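Local atomic coordinates of tryptophan halogenase (Shewanella frigidimarina, PDB entry 2PYX), a protein that probably acts as a flavin-dependent halogenase of the tryptophan halogenase family, binding FAD through a Rossmann-type nucleotide-binding fold. Residues A[75-78]-A[79-83]; A[136-139]-A[140-144]; A[400-403]-A[404-408]; A[432-435]-A[436-439]; A[494-497]-A[498-501]. All blocks are in the same frame, centred on the assembly; numbering follows the deposited sequence. Where two conformers were deposited one is given.

Contact 1: residues A[75-78]-A[79-83]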
loop_
_atom_site.group_PDB
_atom_site.type_symbol
_atom_site.label_atom_id
_atom_site.label_comp_id
_atom_site.label_asym_id
_atom_site.label_seq_id
_atom_site.Cartn_x
_atom_site.Cartn_y
_atom_site.Cartn_z
ATOM N N ILE A 75 12.481 0.911 -14.908
ATOM C CA ILE A 75 13.382 1.546 -13.949
ATOM C C ILE A 75 14.364 0.510 -13.399
ATOM O O ILE A 75 13.993 -0.632 -13.062
ATOM C CB ILE A 75 12.587 2.197 -12.769
ATOM C CG1 ILE A 75 11.555 3.207 -13.281
ATOM C CG2 ILE A 75 13.542 2.859 -11.779
ATOM C CD1 ILE A 75 12.068 4.261 -14.123
ATOM N N ASP A 76 15.635 0.908 -13.365
ATOM C CA ASP A 76 16.706 0.105 -12.792
ATOM C C ASP A 76 16.616 0.193 -11.255
ATOM O O ASP A 76 16.449 1.274 -10.699
ATOM C CB ASP A 76 18.031 0.650 -13.336
ATOM C CG ASP A 76 19.248 -0.021 -12.743
ATOM O OD1 ASP A 76 19.555 0.213 -11.547
ATOM O OD2 ASP A 76 19.934 -0.747 -13.500
ATOM N N GLU A 77 16.726 -0.947 -10.569
ATOM C CA GLU A 77 16.529 -0.967 -9.129
ATOM C C GLU A 77 17.568 -0.142 -8.416
ATOM O O GLU A 77 17.288 0.503 -7.399
ATOM C CB GLU A 77 16.524 -2.384 -8.547
ATOM C CG GLU A 77 15.940 -2.363 -7.121
ATOM C CD GLU A 77 15.817 -3.732 -6.457
ATOM O OE1 GLU A 77 16.549 -4.678 -6.822
ATOM O OE2 GLU A 77 14.955 -3.901 -5.547
ATOM N N ASN A 78 18.812 -0.188 -8.902
ATOM C CA ASN A 78 19.847 0.619 -8.249
ATOM C C ASN A 78 19.539 2.114 -8.375
ATOM O O ASN A 78 19.652 2.865 -7.398
ATOM C CB ASN A 78 21.238 0.292 -8.800
ATOM C CG ASN A 78 21.589 -1.174 -8.640
ATOM O OD1 ASN A 78 21.366 -1.763 -7.579
ATOM N ND2 ASN A 78 22.167 -1.770 -9.694
ATOM N N ASP A 79 19.155 2.536 -9.574
ATOM C CA ASP A 79 18.769 3.921 -9.821
ATOM C C ASP A 79 17.619 4.330 -8.885
ATOM O O ASP A 79 17.642 5.378 -8.278
ATOM C CB ASP A 79 18.302 4.101 -11.278
ATOM C CG ASP A 79 19.427 4.025 -12.293
ATOM O OD1 ASP A 79 20.620 4.063 -11.931
ATOM O OD2 ASP A 79 19.101 3.958 -13.495
ATOM N N PHE A 80 16.591 3.486 -8.796
ATOM C CA PHE A 80 15.461 3.750 -7.907
ATOM C C PHE A 80 15.895 3.943 -6.452
ATOM O O PHE A 80 15.536 4.923 -5.779
ATOM C CB PHE A 80 14.430 2.603 -8.029
ATOM C CG PHE A 80 13.351 2.652 -6.981
ATOM C CD1 PHE A 80 12.314 3.575 -7.067
ATOM C CD2 PHE A 80 13.372 1.787 -5.888
ATOM C CE1 PHE A 80 11.348 3.648 -6.079
ATOM C CE2 PHE A 80 12.410 1.860 -4.913
ATOM C CZ PHE A 80 11.386 2.781 -4.999
ATOM N N ILE A 81 16.644 2.975 -5.935
ATOM C CA ILE A 81 17.068 3.004 -4.538
ATOM C C ILE A 81 17.907 4.248 -4.249
ATOM O O ILE A 81 17.709 4.934 -3.240
ATOM C CB ILE A 81 17.828 1.693 -4.154
ATOM C CG1 ILE A 81 16.845 0.531 -4.127
ATOM C CG2 ILE A 81 18.540 1.822 -2.802
ATOM C CD1 ILE A 81 17.493 -0.838 -3.939
ATOM N N ARG A 82 18.823 4.546 -5.169
ATOM C CA ARG A 82 19.734 5.652 -4.981
ATOM C C ARG A 82 18.993 6.975 -5.048
ATOM O O ARG A 82 19.232 7.849 -4.230
ATOM C CB ARG A 82 20.838 5.589 -6.033
ATOM C CG ARG A 82 21.831 4.381 -5.830
ATOM C CD ARG A 82 22.694 4.110 -7.058
ATOM N NE ARG A 82 23.591 2.946 -6.917
ATOM C CZ ARG A 82 24.176 2.324 -7.947
ATOM N NH1 ARG A 82 23.960 2.738 -9.192
ATOM N NH2 ARG A 82 24.981 1.286 -7.754
ATOM N N GLN A 83 18.087 7.120 -6.002
ATOM C CA GLN A 83 17.445 8.414 -6.271
ATOM C C GLN A 83 16.221 8.722 -5.399
ATOM O O GLN A 83 15.815 9.882 -5.262
ATOM C CB GLN A 83 17.122 8.518 -7.758
ATOM C CG GLN A 83 18.403 8.564 -8.590
ATOM C CD GLN A 83 18.152 8.433 -10.081
ATOM O OE1 GLN A 83 17.160 8.941 -10.600
ATOM N NE2 GLN A 83 19.053 7.738 -10.777
HETATM O O HOH W 1 16.553 3.522 -14.267
#
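Asp76 OD1 accepts from Asp79 N at 3.1 Å, the N-H meeting the anti side of the carboxylate, 20° out of its plane. The same oxygen takes a second, weak bond from Asn78 N, so it holds two of the backbone N-H groups that open helix 77-83. CG of Asp76 lies anti to the backbone N (chi1 176°), which swings the carboxylate forward over the first turn, while OD2 turns to Gln161 NE2. Asp76 O begins the helical ladder by accepting from Phe80 N at 2.9 Å. The Asp79 carboxylate lies only 4.0 Å away, OD1 to OD1 of Asp76, a like-charge approach probably eased by the helix N terminus; a water bridges Asp76 N and Asp79 OD2.

One turn on, Asn78 CB sits over the centre of the Arg82 guanidinium, 3.7 Å from CZ. That guanidinium donates through NH2 to Val518 O, and Asn78 OD1 accepts from Phe523 N, tying both residues to the C-terminal part of the chain. Glu77, whose carboxylate makes a salt bridge to Lys155 and hydrogen bonds to Tyr168 and Tyr170, lays CG against Ile81 CD1 at 3.9 Å. Ile75 CG2 meets Phe80 CB at 3.9 Å on the buried side, toward helix 65-73. An aspartate N-cap of this kind is a classic helix start; the Phe80 side chain lies about 8 Å from that of Thr17, a predicted FAD-binding residue.

Contact 2: residues A[136-139]-A[140-144]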
loop_
_atom_site.group_PDB
_atom_site.type_symbol
_atom_site.label_atom_id
_atom_site.label_comp_id
_atom_site.label_asym_id
_atom_site.label_seq_id
_atom_site.Cartn_x
_atom_site.Cartn_y
_atom_site.Cartn_z
ATOM N N SER A 136 4.728 -18.811 17.568
ATOM C CA SER A 136 3.868 -17.897 16.808
ATOM C C SER A 136 3.591 -18.454 15.449
ATOM O O SER A 136 4.390 -19.177 14.869
ATOM C CB SER A 136 4.477 -16.512 16.684
ATOM O OG SER A 136 5.653 -16.508 15.901
ATOM N N PHE A 137 2.432 -18.100 14.900
ATOM C CA PHE A 137 2.130 -18.448 13.539
ATOM C C PHE A 137 3.244 -17.994 12.591
ATOM O O PHE A 137 3.739 -18.772 11.786
ATOM C CB PHE A 137 0.776 -17.832 13.156
ATOM C CG PHE A 137 0.374 -18.066 11.726
ATOM C CD1 PHE A 137 0.225 -19.344 11.203
ATOM C CD2 PHE A 137 0.158 -16.989 10.885
ATOM C CE1 PHE A 137 -0.147 -19.532 9.872
ATOM C CE2 PHE A 137 -0.233 -17.162 9.579
ATOM C CZ PHE A 137 -0.363 -18.425 9.053
ATOM N N ALA A 138 3.660 -16.748 12.684
ATOM C CA ALA A 138 4.656 -16.242 11.741
ATOM C C ALA A 138 5.997 -16.971 11.867
ATOM O O ALA A 138 6.601 -17.338 10.856
ATOM C CB ALA A 138 4.866 -14.762 11.887
ATOM N N GLU A 139 6.432 -17.225 13.094
ATOM C CA GLU A 139 7.665 -18.025 13.210
ATOM C C GLU A 139 7.515 -19.430 12.622
ATOM O O GLU A 139 8.477 -19.955 12.030
ATOM C CB GLU A 139 8.116 -18.109 14.652
ATOM C CG GLU A 139 9.488 -18.810 14.762
ATOM C CD GLU A 139 10.084 -18.803 16.154
ATOM O OE1 GLU A 139 9.717 -17.948 16.988
ATOM O OE2 GLU A 139 10.935 -19.682 16.413
ATOM N N ALA A 140 6.339 -20.041 12.802
ATOM C CA ALA A 140 6.112 -21.402 12.355
ATOM C C ALA A 140 6.123 -21.534 10.841
ATOM O O ALA A 140 6.509 -22.594 10.323
ATOM C CB ALA A 140 4.810 -21.943 12.913
ATOM N N VAL A 141 5.695 -20.496 10.100
ATOM C CA VAL A 141 5.423 -20.645 8.669
ATOM C C VAL A 141 6.266 -19.776 7.764
ATOM O O VAL A 141 6.194 -19.898 6.555
ATOM C CB VAL A 141 3.931 -20.410 8.298
ATOM C CG1 VAL A 141 3.010 -21.290 9.116
ATOM C CG2 VAL A 141 3.561 -18.951 8.463
ATOM N N CYS A 142 7.061 -18.875 8.320
ATOM C CA CYS A 142 7.904 -18.064 7.462
ATOM C C CYS A 142 9.216 -17.786 8.153
ATOM O O CYS A 142 9.396 -18.096 9.323
ATOM C CB CYS A 142 7.212 -16.751 7.022
ATOM S SG CYS A 142 7.241 -15.394 8.268
ATOM N N SER A 143 10.174 -17.300 7.377
ATOM C CA SER A 143 11.489 -16.973 7.941
ATOM C C SER A 143 11.596 -15.500 8.312
ATOM O O SER A 143 12.463 -15.104 9.080
ATOM C CB SER A 143 12.622 -17.364 6.972
ATOM O OG SER A 143 12.542 -16.636 5.763
ATOM N N GLN A 144 10.691 -14.663 7.804
ATOM C CA GLN A 144 10.832 -13.214 7.994
ATOM C C GLN A 144 10.663 -12.724 9.405
ATOM O O GLN A 144 11.169 -11.662 9.768
ATOM C CB GLN A 144 9.833 -12.466 7.099
ATOM C CG GLN A 144 10.384 -12.256 5.752
ATOM C CD GLN A 144 9.466 -11.520 4.788
ATOM O OE1 GLN A 144 8.268 -11.708 4.828
ATOM N NE2 GLN A 144 10.056 -10.745 3.864
#
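Ala140 N donates to Ser136 O at 3.0 Å and Cys142 N to Ala138 O at 3.0 Å, while the intervening bond from Val141 N to Phe137 O is weak, and Cys142 is the first residue to leave helical angles. Val141 N also leans weakly toward Ala138 O, so the last turn is drawn partly toward a tighter, i to i+3 pattern.

Across that turn Phe137 and Val141 carry the side-chain contact. Val141 CG2 rides over one face of the Phe137 ring, 4.1 Å from its centroid and displaced toward the rim, a CH-pi contact. CG1 comes in at CE1, 3.7 Å away, so both methyls of the valine touch the ring. The phenyl reaches them because CG is anti to the backbone N (chi1 177°), which carries the ring along the helix toward its C-terminal end.

Ser136 is the N-cap: its OG accepts from Glu139 N at 3.0 Å, so a side-chain bond closes the first turn of helix 137-141. The Phe137 ring also meets those of Trp128 and Tyr467, wedged between helices 125-128 and 462-471. With an alanine in place of Phe137, both Val141 methyls would probably lose their aromatic partner, and a gap is likely to open beside Trp128 and Tyr467. Val141 is also tied to His117 by backbone hydrogen bonding, and its side chain touches Pro116 and Leu124 in neighbouring loops.

Contact 3: residues A[400-403]-A[404-408]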
loop_
_atom_site.group_PDB
_atom_site.type_symbol
_atom_site.label_atom_id
_atom_site.label_comp_id
_atom_site.label_asym_id
_atom_site.label_seq_id
_atom_site.Cartn_x
_atom_site.Cartn_y
_atom_site.Cartn_z
ATOM N N HIS A 400 -12.196 -4.652 -3.862
ATOM C CA HIS A 400 -10.933 -4.220 -3.210
ATOM C C HIS A 400 -11.175 -3.329 -2.026
ATOM O O HIS A 400 -10.589 -3.550 -0.956
ATOM C CB HIS A 400 -10.015 -3.520 -4.177
ATOM C CG HIS A 400 -9.384 -4.438 -5.180
ATOM N ND1 HIS A 400 -9.107 -5.766 -4.924
ATOM C CD2 HIS A 400 -8.901 -4.179 -6.422
ATOM C CE1 HIS A 400 -8.498 -6.288 -5.986
ATOM N NE2 HIS A 400 -8.373 -5.349 -6.910
ATOM N N TRP A 401 -12.036 -2.338 -2.199
ATOM C CA TRP A 401 -12.302 -1.383 -1.087
ATOM C C TRP A 401 -13.009 -2.066 0.067
ATOM O O TRP A 401 -12.705 -1.811 1.232
ATOM C CB TRP A 401 -12.996 -0.111 -1.587
ATOM C CG TRP A 401 -11.997 0.904 -2.018
ATOM C CD1 TRP A 401 -11.624 1.244 -3.307
ATOM C CD2 TRP A 401 -11.204 1.700 -1.156
ATOM N NE1 TRP A 401 -10.676 2.230 -3.266
ATOM C CE2 TRP A 401 -10.424 2.549 -1.947
ATOM C CE3 TRP A 401 -11.134 1.824 0.243
ATOM C CZ2 TRP A 401 -9.529 3.454 -1.385
ATOM C CZ3 TRP A 401 -10.248 2.746 0.783
ATOM C CH2 TRP A 401 -9.466 3.534 -0.034
ATOM N N GLN A 402 -13.938 -2.958 -0.211
ATOM C CA GLN A 402 -14.572 -3.707 0.892
ATOM C C GLN A 402 -13.506 -4.505 1.636
ATOM O O GLN A 402 -13.525 -4.549 2.864
ATOM C CB GLN A 402 -15.712 -4.604 0.395
ATOM C CG GLN A 402 -16.295 -5.530 1.481
ATOM C CD GLN A 402 -17.454 -6.429 0.986
ATOM O OE1 GLN A 402 -18.623 -6.183 1.280
ATOM N NE2 GLN A 402 -17.115 -7.483 0.249
ATOM N N GLN A 403 -12.601 -5.156 0.910
ATOM C CA GLN A 403 -11.554 -5.947 1.520
ATOM C C GLN A 403 -10.615 -5.084 2.324
ATOM O O GLN A 403 -10.196 -5.492 3.425
ATOM C CB GLN A 403 -10.759 -6.714 0.485
ATOM C CG GLN A 403 -9.929 -7.781 1.141
ATOM C CD GLN A 403 -8.919 -8.444 0.256
ATOM O OE1 GLN A 403 -8.139 -7.797 -0.441
ATOM N NE2 GLN A 403 -8.862 -9.795 0.371
ATOM N N ILE A 404 -10.262 -3.901 1.819
ATOM C CA ILE A 404 -9.336 -3.017 2.540
ATOM C C ILE A 404 -9.998 -2.602 3.852
ATOM O O ILE A 404 -9.401 -2.664 4.917
ATOM C CB ILE A 404 -8.999 -1.785 1.679
ATOM C CG1 ILE A 404 -8.046 -2.162 0.553
ATOM C CG2 ILE A 404 -8.430 -0.687 2.554
ATOM C CD1 ILE A 404 -8.016 -1.190 -0.556
ATOM N N ILE A 405 -11.251 -2.166 3.806
ATOM C CA ILE A 405 -11.900 -1.682 5.009
ATOM C C ILE A 405 -11.991 -2.815 6.048
ATOM O O ILE A 405 -11.697 -2.653 7.250
ATOM C CB ILE A 405 -13.258 -1.044 4.733
ATOM C CG1 ILE A 405 -13.118 0.178 3.820
ATOM C CG2 ILE A 405 -13.943 -0.652 6.068
ATOM C CD1 ILE A 405 -12.186 1.229 4.353
ATOM N N ASP A 406 -12.373 -3.993 5.579
ATOM C CA ASP A 406 -12.550 -5.107 6.486
ATOM C C ASP A 406 -11.205 -5.547 7.066
ATOM O O ASP A 406 -11.097 -5.866 8.255
ATOM C CB ASP A 406 -13.181 -6.313 5.761
ATOM C CG ASP A 406 -14.652 -6.131 5.490
ATOM O OD1 ASP A 406 -15.261 -5.102 5.881
ATOM O OD2 ASP A 406 -15.223 -7.085 4.857
ATOM N N PHE A 407 -10.181 -5.596 6.222
ATOM C CA PHE A 407 -8.861 -6.040 6.673
ATOM C C PHE A 407 -8.295 -5.058 7.703
ATOM O O PHE A 407 -7.766 -5.462 8.743
ATOM C CB PHE A 407 -7.888 -6.244 5.499
ATOM C CG PHE A 407 -6.542 -6.781 5.922
ATOM C CD1 PHE A 407 -6.445 -7.887 6.744
ATOM C CD2 PHE A 407 -5.375 -6.159 5.516
ATOM C CE1 PHE A 407 -5.190 -8.390 7.130
ATOM C CE2 PHE A 407 -4.131 -6.661 5.880
ATOM C CZ PHE A 407 -4.047 -7.769 6.689
ATOM N N LEU A 408 -8.380 -3.763 7.405
ATOM C CA LEU A 408 -7.915 -2.759 8.377
ATOM C C LEU A 408 -8.699 -2.850 9.661
ATOM O O LEU A 408 -8.137 -2.894 10.740
ATOM C CB LEU A 408 -8.009 -1.366 7.791
ATOM C CG LEU A 408 -6.792 -0.931 6.973
ATOM C CD1 LEU A 408 -6.395 -1.892 5.856
ATOM C CD2 LEU A 408 -6.990 0.487 6.436
#
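Ile404 and Ile405 both lean on Trp401, one turn back on the same helix, and meet the indole in different ways. Ile404 CD1 lies over one face of the ring system, with its CG2 4.3 Å from Trp401 CZ3. Ile405 CD1 stands at the ring edge, near its plane, 4.3 Å from Trp401 CE3. CG1 of both isoleucines is set anti to the carbonyl carbon (chi1 -74° and -62°), which runs these branches back along the helix: Ile404 CG1 comes to 3.3 Å of His400 O, and Ile405 CG1 passes equally near Trp401 O.

Backbone bonds form an unbroken i to i+4 ladder. Ile404 N donates to His400 O at 2.8 Å and Phe407 N to Gln403 O at 2.8 Å, with Ile405 to Trp401 and Asp406 to Gln402 between them.

Among the polar side chains, Gln402 and Asp406 run past each other on the partly open flank, CG of Gln402 3.9 Å from Asp406 OD2, with their amide and carboxylate planes turned by only 18°. The polar end of Asp406 is committed to Ser435 OG, which binds OD2, and Gln403 NE2 donates to Phe460 O.

In the long helix 383-413 this segment is packed on several sides. Trp401 stacks on Tyr338 and, with Ile404, touches Leu367 of helix 363-377; Ile405 rests on helix 248-251. Phe407 reaches Phe465 in helix 462-471 and touches Glu361, a predicted tryptophan-binding residue, bringing this helix to the wall of the probable substrate pocket.

Contact 4: residues A[432-435]-A[436-439]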
loop_
_atom_site.group_PDB
_atom_site.type_symbol
_atom_site.label_atom_id
_atom_site.label_comp_id
_atom_site.label_asym_id
_atom_site.label_seq_id
_atom_site.Cartn_x
_atom_site.Cartn_y
_atom_site.Cartn_z
ATOM N N ILE A 432 -18.590 -2.299 12.832
ATOM C CA ILE A 432 -18.020 -3.482 12.177
ATOM C C ILE A 432 -18.845 -3.826 10.943
ATOM O O ILE A 432 -20.027 -4.117 11.081
ATOM C CB ILE A 432 -18.024 -4.683 13.098
ATOM C CG1 ILE A 432 -17.270 -4.376 14.401
ATOM C CG2 ILE A 432 -17.359 -5.852 12.338
ATOM C CD1 ILE A 432 -17.372 -5.409 15.473
ATOM N N PRO A 433 -18.233 -3.761 9.750
ATOM C CA PRO A 433 -19.005 -4.136 8.551
ATOM C C PRO A 433 -19.649 -5.515 8.643
ATOM O O PRO A 433 -19.051 -6.411 9.197
ATOM C CB PRO A 433 -17.989 -4.024 7.435
ATOM C CG PRO A 433 -16.970 -3.034 7.937
ATOM C CD PRO A 433 -16.889 -3.294 9.397
ATOM N N ASP A 434 -20.844 -5.667 8.084
ATOM C CA ASP A 434 -21.500 -6.948 8.147
ATOM C C ASP A 434 -20.632 -8.040 7.540
ATOM O O ASP A 434 -20.637 -9.165 8.035
ATOM C CB ASP A 434 -22.809 -6.913 7.352
ATOM C CG ASP A 434 -23.853 -6.044 7.963
ATOM O OD1 ASP A 434 -23.782 -5.711 9.165
ATOM O OD2 ASP A 434 -24.812 -5.744 7.195
ATOM N N SER A 435 -19.929 -7.738 6.449
ATOM C CA SER A 435 -19.067 -8.743 5.815
ATOM C C SER A 435 -17.994 -9.244 6.788
ATOM O O SER A 435 -17.694 -10.464 6.876
ATOM C CB SER A 435 -18.437 -8.155 4.547
ATOM O OG SER A 435 -17.854 -6.892 4.846
ATOM N N LEU A 436 -17.421 -8.324 7.555
ATOM C CA LEU A 436 -16.397 -8.701 8.544
ATOM C C LEU A 436 -17.023 -9.418 9.722
ATOM O O LEU A 436 -16.439 -10.367 10.261
ATOM C CB LEU A 436 -15.642 -7.475 9.043
ATOM C CG LEU A 436 -14.509 -7.754 10.048
ATOM C CD1 LEU A 436 -13.441 -8.725 9.535
ATOM C CD2 LEU A 436 -13.845 -6.459 10.444
ATOM N N GLN A 437 -18.198 -8.986 10.164
ATOM C CA GLN A 437 -18.880 -9.704 11.256
ATOM C C GLN A 437 -19.059 -11.183 10.882
ATOM O O GLN A 437 -18.891 -12.066 11.718
ATOM C CB GLN A 437 -20.232 -9.072 11.552
ATOM C CG GLN A 437 -20.195 -7.719 12.245
ATOM C CD GLN A 437 -21.578 -7.167 12.605
ATOM O OE1 GLN A 437 -22.485 -7.921 12.964
ATOM N NE2 GLN A 437 -21.737 -5.855 12.518
ATOM N N ALA A 438 -19.425 -11.437 9.627
ATOM C CA ALA A 438 -19.626 -12.822 9.195
ATOM C C ALA A 438 -18.339 -13.614 9.281
ATOM O O ALA A 438 -18.311 -14.786 9.701
ATOM C CB ALA A 438 -20.205 -12.888 7.804
HETATM N N MSE A 439 -17.245 -12.992 8.866
HETATM C CA MSE A 439 -15.943 -13.656 8.916
HETATM C C MSE A 439 -15.477 -13.926 10.331
HETATM O O MSE A 439 -14.948 -14.989 10.638
HETATM C CB MSE A 439 -14.895 -12.859 8.176
HETATM C CG MSE A 439 -15.045 -12.877 6.672
HETATM SE SE MSE A 439 -14.918 -14.726 5.897
HETATM C CE MSE A 439 -16.324 -14.643 5.731
#
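Gln437 NE2 donates to Ile432 O at 2.8 Å, folding the side chain back over the start of its own helix. The acceptor lies close to the amide plane of Gln437, whereas the donor is tilted 30° from the carbonyl plane of Ile432. CG anti to the carbonyl carbon (chi1 -72°), with an extended chain beyond it, carries the amide back toward the loop.

Along the way Gln437 CG presses on Ile432 CG2 at 3.4 Å, so the methylene portion packs while the amide bonds. Asp434 runs beside Gln437, both pointing the same way, its OD1 3.9 Å from NE2 and its carboxylate nearly perpendicular to the amide. A leucine at Gln437 would probably leave Ile432 O without its side-chain donor and the loop less firmly held at that point.

Pro433 occupies the N-cap position, where its O takes the N-H of Gln437 at 2.9 Å, beginning the ladder continued by Ala438 N to Asp434 O and Met439 N, of a selenomethionine, to Ser435 O. On the inner side Ile432 CG2 meets Leu436 CD2 at 4.0 Å, and Pro433 CD is 4.4 Å from Leu436 CB. In this protein the Gln437 side chain thus ties the first turn of helix 434-443 back to the residue before its N-cap.

Helix 434-443 sits at the surface against helix 383-413: Leu436 touches Asp406 and Lys409, Pro433 also rests on Asp406, and Ser435 touches Gln402. Gln437 faces Ser429 in the loop before the helix, and Met439 touches Asp452.

Contact 5: residues A[494-497]-A[498-501]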
loop_
_atom_site.group_PDB
_atom_site.type_symbol
_atom_site.label_atom_id
_atom_site.label_comp_id
_atom_site.label_asym_id
_atom_site.label_seq_id
_atom_site.Cartn_x
_atom_site.Cartn_y
_atom_site.Cartn_z
ATOM N N PHE A 494 7.055 -27.542 8.181
ATOM C CA PHE A 494 7.486 -26.789 9.359
ATOM C C PHE A 494 8.999 -26.930 9.579
ATOM O O PHE A 494 9.703 -25.961 9.863
ATOM C CB PHE A 494 6.780 -27.214 10.652
ATOM C CG PHE A 494 5.316 -26.814 10.749
ATOM C CD1 PHE A 494 4.909 -25.500 10.555
ATOM C CD2 PHE A 494 4.356 -27.747 11.113
ATOM C CE1 PHE A 494 3.559 -25.138 10.671
ATOM C CE2 PHE A 494 3.006 -27.379 11.230
ATOM C CZ PHE A 494 2.626 -26.060 11.025
ATOM N N ASN A 495 9.482 -28.168 9.481
ATOM C CA ASN A 495 10.918 -28.424 9.599
ATOM C C ASN A 495 11.729 -27.679 8.558
ATOM O O ASN A 495 12.765 -27.080 8.891
ATOM C CB ASN A 495 11.198 -29.919 9.425
ATOM C CG ASN A 495 10.685 -30.753 10.558
ATOM O OD1 ASN A 495 10.692 -31.983 10.457
ATOM N ND2 ASN A 495 10.260 -30.127 11.639
ATOM N N ASP A 496 11.263 -27.711 7.318
ATOM C CA ASP A 496 11.952 -27.073 6.192
ATOM C C ASP A 496 12.010 -25.566 6.388
ATOM O O ASP A 496 13.012 -24.915 6.078
ATOM C CB ASP A 496 11.285 -27.394 4.857
ATOM C CG ASP A 496 11.423 -28.877 4.451
ATOM O OD1 ASP A 496 12.214 -29.610 5.097
ATOM O OD2 ASP A 496 10.738 -29.286 3.484
ATOM N N ASN A 497 10.920 -24.999 6.889
ATOM C CA ASN A 497 10.905 -23.563 7.178
ATOM C C ASN A 497 11.928 -23.209 8.244
ATOM O O ASN A 497 12.641 -22.193 8.136
ATOM C CB ASN A 497 9.511 -23.100 7.629
ATOM C CG ASN A 497 9.481 -21.623 7.935
ATOM O OD1 ASN A 497 9.592 -20.807 7.024
ATOM N ND2 ASN A 497 9.368 -21.274 9.212
ATOM N N GLN A 498 12.012 -24.051 9.276
ATOM C CA GLN A 498 12.952 -23.853 10.347
ATOM C C GLN A 498 14.381 -23.886 9.805
ATOM O O GLN A 498 15.197 -23.028 10.123
ATOM C CB GLN A 498 12.768 -24.907 11.444
ATOM C CG GLN A 498 13.540 -24.622 12.710
ATOM C CD GLN A 498 13.198 -25.580 13.855
ATOM O OE1 GLN A 498 12.235 -26.361 13.775
ATOM N NE2 GLN A 498 13.973 -25.507 14.936
ATOM N N GLN A 499 14.660 -24.843 8.941
ATOM C CA GLN A 499 16.015 -24.964 8.384
ATOM C C GLN A 499 16.382 -23.788 7.470
ATOM O O GLN A 499 17.493 -23.270 7.536
ATOM C CB GLN A 499 16.154 -26.278 7.621
ATOM C CG GLN A 499 16.053 -27.508 8.521
ATOM C CD GLN A 499 15.733 -28.774 7.738
ATOM O OE1 GLN A 499 16.101 -28.899 6.565
ATOM N NE2 GLN A 499 15.031 -29.714 8.379
ATOM N N ARG A 500 15.430 -23.354 6.654
ATOM C CA ARG A 500 15.632 -22.203 5.784
ATOM C C ARG A 500 15.862 -20.927 6.576
ATOM O O ARG A 500 16.700 -20.110 6.209
ATOM C CB ARG A 500 14.429 -22.022 4.862
ATOM C CG ARG A 500 14.577 -20.909 3.886
ATOM C CD ARG A 500 13.563 -21.066 2.783
ATOM N NE ARG A 500 13.598 -19.928 1.890
ATOM C CZ ARG A 500 13.028 -18.748 2.155
ATOM N NH1 ARG A 500 12.353 -18.539 3.294
ATOM N NH2 ARG A 500 13.136 -17.767 1.277
ATOM N N THR A 501 15.067 -20.721 7.623
ATOM C CA THR A 501 15.231 -19.590 8.512
ATOM C C THR A 501 16.653 -19.555 9.079
ATOM O O THR A 501 17.334 -18.518 9.069
ATOM C CB THR A 501 14.205 -19.639 9.667
ATOM O OG1 THR A 501 12.879 -19.672 9.116
ATOM C CG2 THR A 501 14.364 -18.454 10.583
HETATM O O HOH W 2 9.695 -27.619 13.050
HETATM O O HOH W 3 10.473 -20.358 4.689
#
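Thr501 CB stands 3.4 Å from Asn497 O, and the hydroxyl it carries completes the approach: OG1, anti to the carbonyl carbon (chi1 -57°), donates to that oxygen at 2.7 Å. Thr501 N donates to Asn497 O as well, at 2.9 Å. Two donors of one residue therefore grip a single carbonyl from opposite faces of its plane, OG1 from well above it, 38° out. This is the familiar threonine habit of returning its hydroxyl to the i-4 carbonyl within a helix.

Asn497 turns its side chain to the end of helix 137-141, where ND2 donates to Cys142 O. A water links Asn495 ND2 and Gln498 OE1, 2.9 Å from each. Gln499 folds back along the helix, its CG 3.3 Å from Asn495 O and its NE2 4.0 Å from Asn495 CB. Ordinary backbone bonds run alongside, among them Arg500 N to Asp496 O at 2.9 Å.

Within the long helix 484-507 this turn has one flank turned to solvent, where Gln498 and Gln499 lie. The other faces the short helix 137-141 and what follows it: Arg500 and Thr501 touch Ser143, Arg500 NH2 bonds to Asn166 OD1, and Phe494 packs on Tyr127 and Trp128 of helix 125-128.

How the contacts relate
All five contacts are local and follow one another in series along the chain; none nests in or crosses another, and each is built of bonds and side-chain contacts between residues three to five apart, closing no long loop. Contact 1 starts helix 77-83 and contact 2 forms the short helix 137-141, their centres about 31 Å apart. Contact 3 lies inside the long helix 383-413, contact 4 begins helix 434-443, and contact 5 falls within helix 484-507. Two pairs touch in space: contacts 3 and 4, which join two helices, and contacts 2 and 5, which bring the segment 136-144 against helix 484-507. Contact 1 lies across the chain's centre from contacts 3 and 4.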